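Local coordinates for probable oxidoreductase protein (Rhizobium etli, PDB 4FB5) that probably acts as a nucleotide-binding oxidoreductase of the GFO/IDH/MocA family, although its substrate is not established, at residues V147-Y152 / R351-A356; P237-S242 / R247-H252; M380-S383 / R387-I390; M160-K165 / N301-Y306; D133-L138 / D369-E374. All coordinates share one frame; numbering follows the deposited sequence.

Contact 1: V147-Y152 / R351-A356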
# COMPACT_ATOMS: atom_id res chain seq x y z
N VAL A 147 -35.90 9.38 22.54
CA VAL A 147 -34.90 8.40 22.13
C VAL A 147 -33.56 8.66 22.80
O VAL A 147 -33.30 9.76 23.28
CB VAL A 147 -34.71 8.39 20.60
CG1 VAL A 147 -33.27 8.06 20.25
CG2 VAL A 147 -35.66 7.40 19.95
N ALA A 148 -32.71 7.63 22.84
CA ALA A 148 -31.38 7.75 23.45
C ALA A 148 -30.29 7.02 22.65
O ALA A 148 -30.27 5.78 22.59
CB ALA A 148 -31.40 7.24 24.89
N ALA A 149 -29.37 7.79 22.07
CA ALA A 149 -28.33 7.24 21.18
C ALA A 149 -26.92 7.43 21.73
O ALA A 149 -26.63 8.33 22.50
CB ALA A 149 -28.44 7.86 19.80
N LEU A 150 -26.03 6.55 21.31
CA LEU A 150 -24.64 6.67 21.67
C LEU A 150 -23.80 7.00 20.46
O LEU A 150 -24.20 6.71 19.33
CB LEU A 150 -24.18 5.38 22.28
CG LEU A 150 -24.84 5.22 23.62
CD1 LEU A 150 -24.90 3.78 23.98
CD2 LEU A 150 -24.06 6.00 24.62
N GLY A 151 -22.64 7.62 20.69
CA GLY A 151 -21.76 8.06 19.63
C GLY A 151 -20.78 6.97 19.26
O GLY A 151 -19.57 7.04 19.55
N TYR A 152 -21.31 5.93 18.64
CA TYR A 152 -20.46 4.94 18.05
C TYR A 152 -20.38 5.29 16.57
O TYR A 152 -21.02 4.64 15.75
CB TYR A 152 -21.05 3.53 18.27
CG TYR A 152 -20.85 3.01 19.66
CD1 TYR A 152 -19.58 2.68 20.12
CD2 TYR A 152 -21.94 2.85 20.55
CE1 TYR A 152 -19.39 2.21 21.42
CE2 TYR A 152 -21.75 2.40 21.85
CZ TYR A 152 -20.46 2.07 22.28
OH TYR A 152 -20.22 1.60 23.55
N ARG A 351 -27.68 12.79 11.56
CA ARG A 351 -28.80 12.51 10.70
C ARG A 351 -29.53 11.30 11.25
O ARG A 351 -30.73 11.38 11.50
CB ARG A 351 -28.39 12.36 9.24
CG ARG A 351 -29.54 12.03 8.30
CD ARG A 351 -30.57 13.13 8.28
NE ARG A 351 -31.87 12.74 7.69
CZ ARG A 351 -32.88 12.14 8.35
NH1 ARG A 351 -32.76 11.82 9.64
NH2 ARG A 351 -34.02 11.85 7.72
N GLU A 352 -28.85 10.20 11.52
CA GLU A 352 -29.58 9.00 11.90
C GLU A 352 -30.33 9.17 13.22
O GLU A 352 -31.29 8.44 13.50
CB GLU A 352 -28.69 7.77 11.92
CG GLU A 352 -28.16 7.41 10.56
CD GLU A 352 -29.21 6.89 9.58
OE1 GLU A 352 -29.35 7.48 8.49
OE2 GLU A 352 -29.85 5.87 9.89
N LEU A 353 -29.88 10.12 14.03
CA LEU A 353 -30.50 10.36 15.31
C LEU A 353 -31.84 11.03 15.08
O LEU A 353 -32.83 10.74 15.79
CB LEU A 353 -29.63 11.26 16.18
CG LEU A 353 -30.33 11.75 17.45
CD1 LEU A 353 -30.96 10.59 18.13
CD2 LEU A 353 -29.41 12.47 18.43
N ILE A 354 -31.88 11.92 14.10
CA ILE A 354 -33.09 12.58 13.75
C ILE A 354 -34.08 11.60 13.14
O ILE A 354 -35.29 11.70 13.41
CB ILE A 354 -32.80 13.74 12.82
CG1 ILE A 354 -32.04 14.80 13.63
CG2 ILE A 354 -34.11 14.29 12.26
CD1 ILE A 354 -31.06 15.57 12.87
N ARG A 355 -33.59 10.65 12.36
CA ARG A 355 -34.47 9.62 11.85
C ARG A 355 -35.16 8.97 13.02
O ARG A 355 -36.38 8.90 13.04
CB ARG A 355 -33.75 8.58 11.01
CG ARG A 355 -34.07 8.69 9.51
CD ARG A 355 -33.25 7.70 8.66
NE ARG A 355 -32.11 8.35 8.02
CZ ARG A 355 -32.19 9.13 6.94
NH1 ARG A 355 -33.36 9.36 6.36
NH2 ARG A 355 -31.10 9.69 6.43
N ALA A 356 -34.38 8.49 13.99
CA ALA A 356 -34.94 7.85 15.17
C ALA A 356 -36.05 8.69 15.79
O ALA A 356 -37.19 8.23 15.92
CB ALA A 356 -33.85 7.57 16.19
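Leu353 and Ala356 meet Val147 and Ala149 on one side of helix 351-356, and the flat groups stack on another. The guanidinium groups of Arg351 and Arg355 lie face against face, each CZ over the centre of the other group at a height of 3.3 Å. Arg355 N lies at the edge of the Arg351 group, in its plane but without a hydrogen bond, and the Glu352 carboxylate lies at the edge of the Arg355 group. Arg355 NE donates to Glu352 OE1 at 2.9 Å in a salt bridge that reaches the oxygen from 51° above the carboxylate plane. Asp53 forms a salt bridge with Arg351 NH2, so this stacked pair is probably stabilised by two acids.

The contact itself is apolar and joins a late helix of the chain to the Rossmann domain. Strand 148-150 is an outermost strand of the parallel sheet within this chain, with its backbone bonded to Val121 and Cys123 of strand 120-123. Val147 CG1 sits 4.0 Å from Leu353 CD1 and 4.1 Å from Ala356 CB. Ala149 points at the helix, and its CB is 4.1 Å from Leu353 CD1. Leu353 CB does not point straight at the strand, but the side-chain end comes nearer. With CG anti to the backbone N (chi1 170°), its CD1 reaches both strand residues, and its side chain runs past that of Val147 in the opposite direction. Ala149 also touches Ile364.

Contact 2: P237-S242 / R247-H252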
# COMPACT_ATOMS: atom_id res chain seq x y z
N PRO A 237 4.58 -0.16 34.62
CA PRO A 237 3.98 -0.37 35.99
C PRO A 237 3.45 0.91 36.62
O PRO A 237 2.52 0.85 37.43
CB PRO A 237 5.14 -0.92 36.82
CG PRO A 237 6.21 -1.31 35.79
CD PRO A 237 6.02 -0.45 34.57
N ASP A 238 4.03 2.05 36.26
CA ASP A 238 3.73 3.30 36.98
C ASP A 238 3.91 4.46 36.05
O ASP A 238 4.48 4.26 35.02
CB ASP A 238 4.54 3.44 38.32
CG ASP A 238 6.09 3.64 38.11
OD1 ASP A 238 6.65 3.36 36.99
OD2 ASP A 238 6.77 4.06 39.10
N ARG A 239 3.50 5.67 36.42
CA ARG A 239 3.78 6.83 35.56
C ARG A 239 3.94 8.08 36.40
O ARG A 239 3.31 8.19 37.45
CB ARG A 239 2.66 7.02 34.54
CG ARG A 239 1.84 5.77 34.27
CD ARG A 239 1.13 5.85 32.93
NE ARG A 239 1.64 6.94 32.10
CZ ARG A 239 1.80 6.87 30.78
NH1 ARG A 239 1.49 5.76 30.14
NH2 ARG A 239 2.28 7.91 30.11
N PRO A 240 4.78 9.04 35.99
CA PRO A 240 4.92 10.21 36.87
C PRO A 240 3.59 10.96 37.12
O PRO A 240 2.68 10.91 36.31
CB PRO A 240 5.89 11.10 36.10
CG PRO A 240 5.62 10.74 34.66
CD PRO A 240 5.47 9.23 34.70
N LEU A 241 3.54 11.62 38.27
CA LEU A 241 2.53 12.61 38.68
C LEU A 241 3.01 14.03 38.39
O LEU A 241 4.19 14.39 38.63
CB LEU A 241 2.26 12.52 40.20
CG LEU A 241 1.61 11.23 40.69
CD1 LEU A 241 1.96 10.87 42.17
CD2 LEU A 241 0.10 11.21 40.35
N SER A 242 2.08 14.85 37.92
CA SER A 242 2.41 16.19 37.49
C SER A 242 2.84 17.03 38.68
O SER A 242 3.62 17.97 38.54
CB SER A 242 1.21 16.81 36.81
OG SER A 242 0.06 16.59 37.58
N ARG A 247 2.84 7.17 40.38
CA ARG A 247 1.71 6.31 40.76
C ARG A 247 1.64 5.03 39.95
O ARG A 247 1.80 5.03 38.73
CB ARG A 247 0.39 7.05 40.56
CG ARG A 247 -0.60 6.81 41.66
CD ARG A 247 -1.99 6.61 41.14
NE ARG A 247 -2.88 7.73 41.37
CZ ARG A 247 -4.20 7.61 41.45
NH1 ARG A 247 -4.79 6.43 41.34
NH2 ARG A 247 -4.94 8.68 41.62
N ALA A 248 1.32 3.94 40.63
CA ALA A 248 0.95 2.64 39.99
C ALA A 248 -0.12 2.79 38.91
O ALA A 248 -1.17 3.38 39.15
CB ALA A 248 0.43 1.68 41.04
N VAL A 249 0.14 2.24 37.73
CA VAL A 249 -0.94 2.11 36.75
C VAL A 249 -1.89 0.99 37.18
O VAL A 249 -1.45 -0.08 37.51
CB VAL A 249 -0.42 1.87 35.30
CG1 VAL A 249 -1.58 1.99 34.29
CG2 VAL A 249 0.70 2.87 34.97
N GLU A 250 -3.19 1.28 37.14
CA GLU A 250 -4.23 0.46 37.78
C GLU A 250 -4.99 -0.44 36.79
O GLU A 250 -5.68 -1.42 37.17
CB GLU A 250 -5.22 1.39 38.48
CG GLU A 250 -4.63 2.02 39.72
CD GLU A 250 -5.58 3.00 40.43
OE1 GLU A 250 -6.81 2.97 40.22
OE2 GLU A 250 -5.07 3.83 41.21
N ASN A 251 -4.76 -0.08 35.53
CA ASN A 251 -5.52 -0.29 34.34
C ASN A 251 -4.65 -1.06 33.40
O ASN A 251 -3.42 -1.23 33.62
CB ASN A 251 -5.56 1.09 33.65
CG ASN A 251 -6.91 1.60 33.52
OD1 ASN A 251 -7.82 0.93 33.90
ND2 ASN A 251 -7.07 2.78 33.00
N HIS A 252 -5.24 -1.36 32.26
CA HIS A 252 -4.57 -2.11 31.21
C HIS A 252 -4.68 -1.37 29.87
O HIS A 252 -5.77 -0.99 29.44
CB HIS A 252 -5.16 -3.51 31.15
CG HIS A 252 -4.75 -4.37 32.29
ND1 HIS A 252 -5.51 -4.49 33.44
CD2 HIS A 252 -3.61 -5.09 32.50
CE1 HIS A 252 -4.88 -5.29 34.28
NE2 HIS A 252 -3.72 -5.66 33.75
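A short beta hairpin brings Arg239 opposite Arg247 and Asp238 opposite Ala248, joining strand 238-240 to strand 246-248. Arg239 and Arg247 form an antiparallel hydrogen-bonded pair with both backbone bonds made: Arg239 N to Arg247 O at 2.9 Å and Arg247 N to Arg239 O at 3.1 Å, the second nearly straight at 174°. Asp238 and Ala248 are the adjoining non-hydrogen-bonded pair. Their CA atoms are 4.2 Å apart and their side chains diverge. One step further, Val249 N donates to Pro237 O at 2.8 Å, which carries the ladder past the end of strand 246-248.

The side chains of Arg239 and Arg247 start from the same face of the hairpin and then part. Arg239 sends its guanidinium NH2 to the carbonyl oxygens of Asp189 and Ile192. Val249 lies against its aliphatic portion, but their separation is too short to be trusted. The bent chain of Arg247 (chi3 -107°) brings its NH1 to Glu250 OE2 at 2.6 Å, a salt bridge whose hydrogen bond is weak (120° at the hydrogen). Leu241 CD2 flanks the root of Arg247, 4.2 Å from its CB. Asp238 directs OD1 to Arg246 in a salt bridge.

In sequence the hairpin lies in the connection between strands 225-233 and 254-261, antiparallel neighbours in the large mixed sheet. Pro240 is backbone-bonded to Phe194 and Glu250 to Ser198, while the His252 ring meets Phe384 of helix 367-385 edge to face.

Contact 3: M380-S383 / R387-I390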
# COMPACT_ATOMS: atom_id res chain seq x y z
N MSE A 380 -15.30 -9.35 29.47
CA MSE A 380 -13.90 -9.44 29.08
C MSE A 380 -12.96 -9.19 30.24
O MSE A 380 -12.00 -9.92 30.42
CB MSE A 380 -13.62 -8.53 27.89
CG MSE A 380 -14.36 -8.97 26.64
SE MSE A 380 -14.49 -7.58 25.21
CE MSE A 380 -15.94 -8.36 24.12
N ALA A 381 -13.22 -8.17 31.05
CA ALA A 381 -12.38 -7.92 32.19
C ALA A 381 -12.43 -9.12 33.18
O ALA A 381 -11.38 -9.67 33.66
CB ALA A 381 -12.78 -6.67 32.86
N GLN A 382 -13.65 -9.54 33.47
CA GLN A 382 -13.82 -10.62 34.40
C GLN A 382 -13.04 -11.77 33.80
O GLN A 382 -12.17 -12.40 34.45
CB GLN A 382 -15.30 -10.98 34.54
CG GLN A 382 -15.49 -12.13 35.48
CD GLN A 382 -16.96 -12.53 35.70
OE1 GLN A 382 -17.84 -12.27 34.87
NE2 GLN A 382 -17.20 -13.23 36.83
N SER A 383 -13.32 -11.99 32.52
CA SER A 383 -12.66 -13.03 31.82
C SER A 383 -11.17 -13.09 32.10
O SER A 383 -10.60 -14.18 32.02
CB SER A 383 -12.94 -12.86 30.35
OG SER A 383 -12.15 -13.75 29.61
N ARG A 387 -9.22 -15.67 34.71
CA ARG A 387 -8.45 -16.52 33.84
C ARG A 387 -9.22 -17.67 33.19
O ARG A 387 -8.71 -18.79 33.06
CB ARG A 387 -7.21 -17.02 34.58
CG ARG A 387 -6.06 -16.06 34.38
CD ARG A 387 -4.78 -16.45 35.14
NE ARG A 387 -4.20 -17.73 34.71
CZ ARG A 387 -3.30 -17.90 33.73
NH1 ARG A 387 -2.84 -16.87 33.01
NH2 ARG A 387 -2.84 -19.13 33.47
N ARG A 388 -10.45 -17.42 32.75
CA ARG A 388 -11.26 -18.51 32.19
C ARG A 388 -12.22 -17.98 31.09
O ARG A 388 -12.57 -16.80 31.08
CB ARG A 388 -12.07 -19.20 33.32
CG ARG A 388 -12.99 -18.24 34.12
CD ARG A 388 -13.96 -18.87 35.12
NE ARG A 388 -14.93 -17.85 35.56
CZ ARG A 388 -16.25 -17.87 35.28
NH1 ARG A 388 -16.80 -18.93 34.60
NH2 ARG A 388 -17.03 -16.84 35.69
N TRP A 389 -12.66 -18.84 30.17
CA TRP A 389 -13.74 -18.44 29.26
C TRP A 389 -14.92 -17.96 30.05
O TRP A 389 -15.17 -18.49 31.11
CB TRP A 389 -14.19 -19.63 28.42
CG TRP A 389 -13.34 -19.85 27.26
CD1 TRP A 389 -12.25 -20.64 27.19
CD2 TRP A 389 -13.49 -19.26 25.97
NE1 TRP A 389 -11.71 -20.62 25.93
CE2 TRP A 389 -12.47 -19.77 25.15
CE3 TRP A 389 -14.41 -18.35 25.42
CZ2 TRP A 389 -12.30 -19.39 23.81
CZ3 TRP A 389 -14.27 -17.98 24.09
CH2 TRP A 389 -13.21 -18.49 23.30
N ILE A 390 -15.68 -17.02 29.51
CA ILE A 390 -16.92 -16.52 30.13
C ILE A 390 -18.02 -16.35 29.12
O ILE A 390 -17.83 -15.67 28.13
CB ILE A 390 -16.70 -15.16 30.76
CG1 ILE A 390 -15.70 -15.28 31.93
CG2 ILE A 390 -18.05 -14.52 31.10
CD1 ILE A 390 -16.02 -14.52 33.17
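Ser383 and Arg388 are linked by one weak backbone hydrogen bond, with the Ser383 hydroxyl a possible second link. Arg388 N reaches Ser383 O at 3.3 Å with 145° at the hydrogen. Ser383 OG is 3.4 Å from Arg388 O, a weak pairing that is not settled, because Val228 O competes for the same proton. OG is meanwhile engaged by Thr230 N, so the serine is tied to strand 225-233.

Van der Waals contact comes from Ile390, whose CB points at the helix. Its CD1 methyl lies against the Gln382 side chain and its amide, 3.4 Å from Gln382 CD, the two side chains crossing at about a right angle, and its CG1 is 4.0 Å from Ser383 CB. Gln382 holds CG anti to the backbone N and continues extended, which lays the chain across the isoleucine. The Arg388 guanidinium has the CG1 of Ile390 above the centre of one face.

Among the polar groups, Gln382 NE2 sits at the guanidinium edge, 3.8 Å from Arg388 NH2, with the amide and guanidinium planes 88° apart. They share Glu386, which forms a salt bridge with Arg388 NH2 and accepts a hydrogen bond from Gln382 NE2. On another side, Arg387 makes a cation-pi contact with Trp389 of the second subunit and a salt bridge to Glu391 of that subunit.

Arg387 has positive phi (48°) where helix 367-385 gives way to strand 390-391. Together with the weak Arg388 N to Ser383 O bond spanning five residues, this is consistent with a Schellman-type helix end.

Contact 4: M160-K165 / N301-Y306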
# COMPACT_ATOMS: atom_id res chain seq x y z
N MSE A 160 -18.64 1.34 5.48
CA MSE A 160 -19.05 0.37 6.41
C MSE A 160 -20.50 -0.07 6.12
O MSE A 160 -20.78 -1.25 6.17
CB MSE A 160 -18.84 0.93 7.82
CG MSE A 160 -18.97 -0.07 8.94
SE MSE A 160 -17.55 -1.45 8.76
CE MSE A 160 -16.07 -0.20 9.20
N ARG A 161 -21.42 0.87 5.80
CA ARG A 161 -22.77 0.44 5.37
C ARG A 161 -22.68 -0.45 4.12
O ARG A 161 -23.43 -1.42 3.99
CB ARG A 161 -23.83 1.55 5.19
CG ARG A 161 -23.43 2.99 5.46
CD ARG A 161 -23.78 3.44 6.90
NE ARG A 161 -24.41 4.77 6.97
CZ ARG A 161 -25.75 4.97 7.03
NH1 ARG A 161 -26.62 3.96 7.00
NH2 ARG A 161 -26.23 6.21 7.09
N HIS A 162 -21.76 -0.14 3.22
CA HIS A 162 -21.58 -1.00 2.10
C HIS A 162 -20.99 -2.33 2.47
O HIS A 162 -21.27 -3.30 1.81
CB HIS A 162 -20.77 -0.36 1.03
CG HIS A 162 -20.96 -1.00 -0.31
ND1 HIS A 162 -22.19 -1.01 -0.95
CD2 HIS A 162 -20.10 -1.64 -1.13
CE1 HIS A 162 -22.07 -1.63 -2.11
NE2 HIS A 162 -20.81 -2.02 -2.24
N ILE A 163 -20.16 -2.40 3.51
CA ILE A 163 -19.67 -3.71 3.94
C ILE A 163 -20.82 -4.59 4.43
O ILE A 163 -20.94 -5.76 4.02
CB ILE A 163 -18.52 -3.62 4.96
CG1 ILE A 163 -17.27 -3.16 4.19
CG2 ILE A 163 -18.24 -4.98 5.56
CD1 ILE A 163 -16.09 -2.60 5.00
N ARG A 164 -21.67 -4.01 5.27
CA ARG A 164 -22.84 -4.72 5.80
C ARG A 164 -23.70 -5.26 4.69
O ARG A 164 -24.06 -6.43 4.74
CB ARG A 164 -23.69 -3.79 6.61
CG ARG A 164 -24.46 -4.47 7.64
CD ARG A 164 -25.20 -3.45 8.42
NE ARG A 164 -26.60 -3.42 8.06
CZ ARG A 164 -27.56 -3.96 8.80
NH1 ARG A 164 -27.26 -4.59 9.93
NH2 ARG A 164 -28.80 -3.89 8.40
N LYS A 165 -23.99 -4.42 3.70
CA LYS A 165 -24.75 -4.83 2.54
C LYS A 165 -24.11 -6.01 1.78
O LYS A 165 -24.78 -7.05 1.59
CB LYS A 165 -25.02 -3.65 1.61
CG LYS A 165 -25.93 -3.93 0.37
CD LYS A 165 -26.24 -2.61 -0.41
CE LYS A 165 -26.56 -2.85 -1.90
NZ LYS A 165 -27.73 -3.81 -2.11
N ASN A 301 -11.65 5.73 3.50
CA ASN A 301 -12.44 5.87 2.30
C ASN A 301 -12.27 4.73 1.31
O ASN A 301 -12.53 4.90 0.17
CB ASN A 301 -12.26 7.27 1.69
CG ASN A 301 -12.88 8.35 2.58
OD1 ASN A 301 -12.18 9.09 3.24
ND2 ASN A 301 -14.22 8.39 2.64
N GLU A 302 -11.84 3.58 1.77
CA GLU A 302 -11.66 2.43 0.90
C GLU A 302 -11.87 1.14 1.67
O GLU A 302 -11.97 1.15 2.89
CB GLU A 302 -10.30 2.44 0.19
CG GLU A 302 -9.15 2.71 1.11
CD GLU A 302 -7.79 2.73 0.42
OE1 GLU A 302 -7.07 1.71 0.53
OE2 GLU A 302 -7.45 3.78 -0.21
N PHE A 303 -12.04 0.06 0.93
CA PHE A 303 -11.95 -1.27 1.47
C PHE A 303 -11.60 -2.20 0.37
O PHE A 303 -11.63 -1.84 -0.77
CB PHE A 303 -13.21 -1.69 2.17
CG PHE A 303 -14.33 -1.95 1.27
CD1 PHE A 303 -14.74 -3.27 1.00
CD2 PHE A 303 -15.01 -0.88 0.68
CE1 PHE A 303 -15.79 -3.53 0.14
CE2 PHE A 303 -16.07 -1.11 -0.17
CZ PHE A 303 -16.47 -2.45 -0.44
N GLU A 304 -11.22 -3.40 0.75
CA GLU A 304 -10.71 -4.37 -0.18
C GLU A 304 -11.61 -5.58 -0.10
O GLU A 304 -11.88 -6.04 1.00
CB GLU A 304 -9.28 -4.76 0.19
CG GLU A 304 -8.27 -3.69 0.11
CD GLU A 304 -6.85 -4.24 0.27
OE1 GLU A 304 -6.39 -5.00 -0.62
OE2 GLU A 304 -6.18 -3.93 1.28
N LEU A 305 -12.05 -6.08 -1.25
CA LEU A 305 -13.01 -7.18 -1.34
C LEU A 305 -12.51 -8.28 -2.25
O LEU A 305 -12.17 -8.02 -3.40
CB LEU A 305 -14.35 -6.66 -1.89
CG LEU A 305 -15.34 -7.73 -2.38
CD1 LEU A 305 -15.98 -8.37 -1.22
CD2 LEU A 305 -16.43 -7.16 -3.26
N TYR A 306 -12.47 -9.51 -1.74
CA TYR A 306 -12.00 -10.66 -2.53
C TYR A 306 -13.12 -11.64 -2.82
O TYR A 306 -13.75 -12.13 -1.88
CB TYR A 306 -10.94 -11.46 -1.80
CG TYR A 306 -10.41 -12.61 -2.61
CD1 TYR A 306 -9.18 -12.51 -3.24
CD2 TYR A 306 -11.17 -13.78 -2.80
CE1 TYR A 306 -8.66 -13.55 -3.99
CE2 TYR A 306 -10.69 -14.84 -3.53
CZ TYR A 306 -9.42 -14.73 -4.13
OH TYR A 306 -8.92 -15.76 -4.85
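Phe303 projects from the large mixed sheet of the GFO/IDH/MocA fold to His162 and Ile163 on helix 158-168, so the contact is a helix resting on a sheet. Its strand, 302-307, lies between 291-296 and 316-321.

The apolar part belongs to Ile163. Its CG1 stands 4.1 Å above one face of the Phe303 ring, displaced toward the rim near Phe303 CD1, and Ile163 CD1 approaches Phe303 CB, also at 4.1 Å. These two side chains slide past each other in opposite directions. Phe303 places CG between its backbone N and carbonyl carbon (chi1 71°), and this stands the ring up toward the helix. Ile163 also touches Tyr295 and Leu221, so its buried position is shared by strand 291-296 and helix 206-221.

The ring contact is made by His162, which points at the strand. The His162 and Phe303 side chains cross at about a right angle. The polar end of the histidine serves the assembly: NE2 is hydrogen-bonded to Glu314 of the third subunit, while the ring also meets that of His326, their planes at about 60°. Toward the phenylalanine, the edge of the imidazole is used, with Phe303 CZ near its plane and 3.8 Å from His162 CD2.

Contact 5: D133-L138 / D369-E374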
# COMPACT_ATOMS: atom_id res chain seq x y z
N ASP A 133 -24.97 1.21 36.82
CA ASP A 133 -25.28 2.57 36.48
C ASP A 133 -25.92 2.60 35.10
O ASP A 133 -26.89 3.31 34.86
CB ASP A 133 -24.03 3.44 36.54
CG ASP A 133 -23.57 3.71 37.97
OD1 ASP A 133 -24.21 4.54 38.66
OD2 ASP A 133 -22.55 3.10 38.39
N ALA A 134 -25.36 1.79 34.19
CA ALA A 134 -25.78 1.77 32.82
C ALA A 134 -27.18 1.21 32.75
O ALA A 134 -28.06 1.77 32.06
CB ALA A 134 -24.83 0.92 32.00
N GLU A 135 -27.39 0.13 33.51
CA GLU A 135 -28.72 -0.46 33.70
C GLU A 135 -29.73 0.63 34.00
O GLU A 135 -30.71 0.78 33.27
CB GLU A 135 -28.72 -1.51 34.82
CG GLU A 135 -27.90 -2.71 34.50
CD GLU A 135 -28.06 -3.81 35.52
OE1 GLU A 135 -27.46 -3.70 36.61
OE2 GLU A 135 -28.77 -4.80 35.22
N ARG A 136 -29.45 1.43 35.03
CA ARG A 136 -30.28 2.57 35.40
C ARG A 136 -30.52 3.51 34.25
O ARG A 136 -31.63 4.02 34.09
CB ARG A 136 -29.63 3.36 36.54
CG ARG A 136 -30.60 3.63 37.70
CD ARG A 136 -29.94 4.31 38.88
NE ARG A 136 -28.78 3.54 39.34
CZ ARG A 136 -27.57 4.08 39.51
NH1 ARG A 136 -27.36 5.37 39.26
NH2 ARG A 136 -26.57 3.31 39.92
N MSE A 137 -29.51 3.72 33.42
CA MSE A 137 -29.69 4.66 32.33
C MSE A 137 -30.73 4.12 31.36
O MSE A 137 -31.59 4.86 30.86
CB MSE A 137 -28.37 4.97 31.64
CG MSE A 137 -27.33 5.65 32.54
SE MSE A 137 -25.52 5.88 31.70
CE MSE A 137 -26.06 7.11 30.29
N LEU A 138 -30.65 2.81 31.12
CA LEU A 138 -31.56 2.17 30.19
C LEU A 138 -33.00 2.14 30.74
O LEU A 138 -33.96 2.56 30.06
CB LEU A 138 -31.05 0.77 29.88
CG LEU A 138 -32.02 0.04 28.96
CD1 LEU A 138 -32.21 0.76 27.58
CD2 LEU A 138 -31.59 -1.42 28.87
N ASP A 369 -28.83 -1.55 23.07
CA ASP A 369 -27.72 -2.24 22.45
C ASP A 369 -26.35 -1.86 23.02
O ASP A 369 -25.45 -2.72 23.13
CB ASP A 369 -27.79 -2.05 20.96
CG ASP A 369 -28.87 -2.92 20.31
OD1 ASP A 369 -28.91 -4.13 20.64
OD2 ASP A 369 -29.64 -2.39 19.47
N GLY A 370 -26.21 -0.60 23.45
CA GLY A 370 -24.99 -0.16 24.10
C GLY A 370 -24.76 -0.87 25.42
O GLY A 370 -23.61 -1.26 25.76
N LEU A 371 -25.84 -1.03 26.18
CA LEU A 371 -25.73 -1.70 27.47
C LEU A 371 -25.31 -3.12 27.23
O LEU A 371 -24.48 -3.72 27.95
CB LEU A 371 -27.06 -1.72 28.24
CG LEU A 371 -26.90 -2.55 29.54
CD1 LEU A 371 -26.23 -1.78 30.69
CD2 LEU A 371 -28.19 -3.20 29.99
N ARG A 372 -25.92 -3.69 26.21
CA ARG A 372 -25.56 -5.06 25.89
C ARG A 372 -24.05 -5.13 25.50
O ARG A 372 -23.35 -6.04 25.94
CB ARG A 372 -26.57 -5.69 24.88
CG ARG A 372 -26.26 -7.14 24.46
CD ARG A 372 -26.06 -8.08 25.57
NE ARG A 372 -25.79 -9.43 25.09
CZ ARG A 372 -24.57 -9.97 24.92
NH1 ARG A 372 -23.45 -9.28 25.19
NH2 ARG A 372 -24.48 -11.22 24.50
N ILE A 373 -23.58 -4.15 24.73
CA ILE A 373 -22.16 -4.03 24.38
C ILE A 373 -21.28 -3.89 25.63
O ILE A 373 -20.25 -4.62 25.79
CB ILE A 373 -21.90 -2.88 23.39
CG1 ILE A 373 -22.13 -3.39 21.96
CG2 ILE A 373 -20.48 -2.37 23.54
CD1 ILE A 373 -22.52 -2.32 20.94
N GLU A 374 -21.69 -3.02 26.55
CA GLU A 374 -20.94 -2.90 27.76
C GLU A 374 -20.99 -4.13 28.60
O GLU A 374 -19.99 -4.49 29.26
CB GLU A 374 -21.34 -1.67 28.53
CG GLU A 374 -20.91 -0.43 27.72
CD GLU A 374 -21.14 0.86 28.44
OE1 GLU A 374 -20.91 0.85 29.67
OE2 GLU A 374 -21.55 1.87 27.78
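Ala134 is the first residue of helix 133-138 to touch Leu371 of helix 369-374. The two segments are almost antiparallel, their axes 9.9 Å apart at closest approach and inclined at 168°. Ala134 CB faces the other helix and packs on Leu371 CD1, modelled closer than carbons should sit and not to be relied on, and the CA atoms of this pair are the nearest across the contact. Next in sequence, Glu135 offers its backbone and aliphatic stem: Leu371 CD1 lies 3.6 Å from Glu135 N and 4.3 Å from Glu135 CG. Arg136 turns back to its own helix, where NH2 bonds to Asp133 OD1 at 2.9 Å from 67° above the carboxylate plane. One turn on from Ala134, Leu138 CD2 meets Leu371 CD2 at 4.0 Å, the side chains crossing at about a right angle. In Leu371 the CG, anti to the backbone N (chi1 175°), carries the fork toward helix 133-138, where CD1 meets Ala134 and Glu135 and CD2 meets Leu138. Leu138 also rests on Phe367, and Glu374 accepts a hydrogen bond at OE2 from Met127 N.

Contact across these segments is van der Waals, mostly aliphatic and centred on one leucine, which implies that no polar bond between them sets the register.

From the N terminus, contact 5 opens first, at 133-138 in the Rossmann domain, followed by contact 1 at 147-152 and contact 4 at 160-165. Contact 2 then opens and closes as a local hairpin. The long loops close in reverse order: contact 4 at 301-306, contact 1 at 351-356, contact 5 at 369-374. Contact 2 is thus nested in 4, 4 in 1 and 1 in 5, and none cross. Contact 3 follows in series, on the same helix 367-385 as contact 5. Contacts 1 and 5 tie the Rossmann domain to the late helices and touch through Leu150 and Gly370; contact 4 fastens a helix to the large sheet, and contact 3 ends on strand 390-391, at that sheet's edge within this chain.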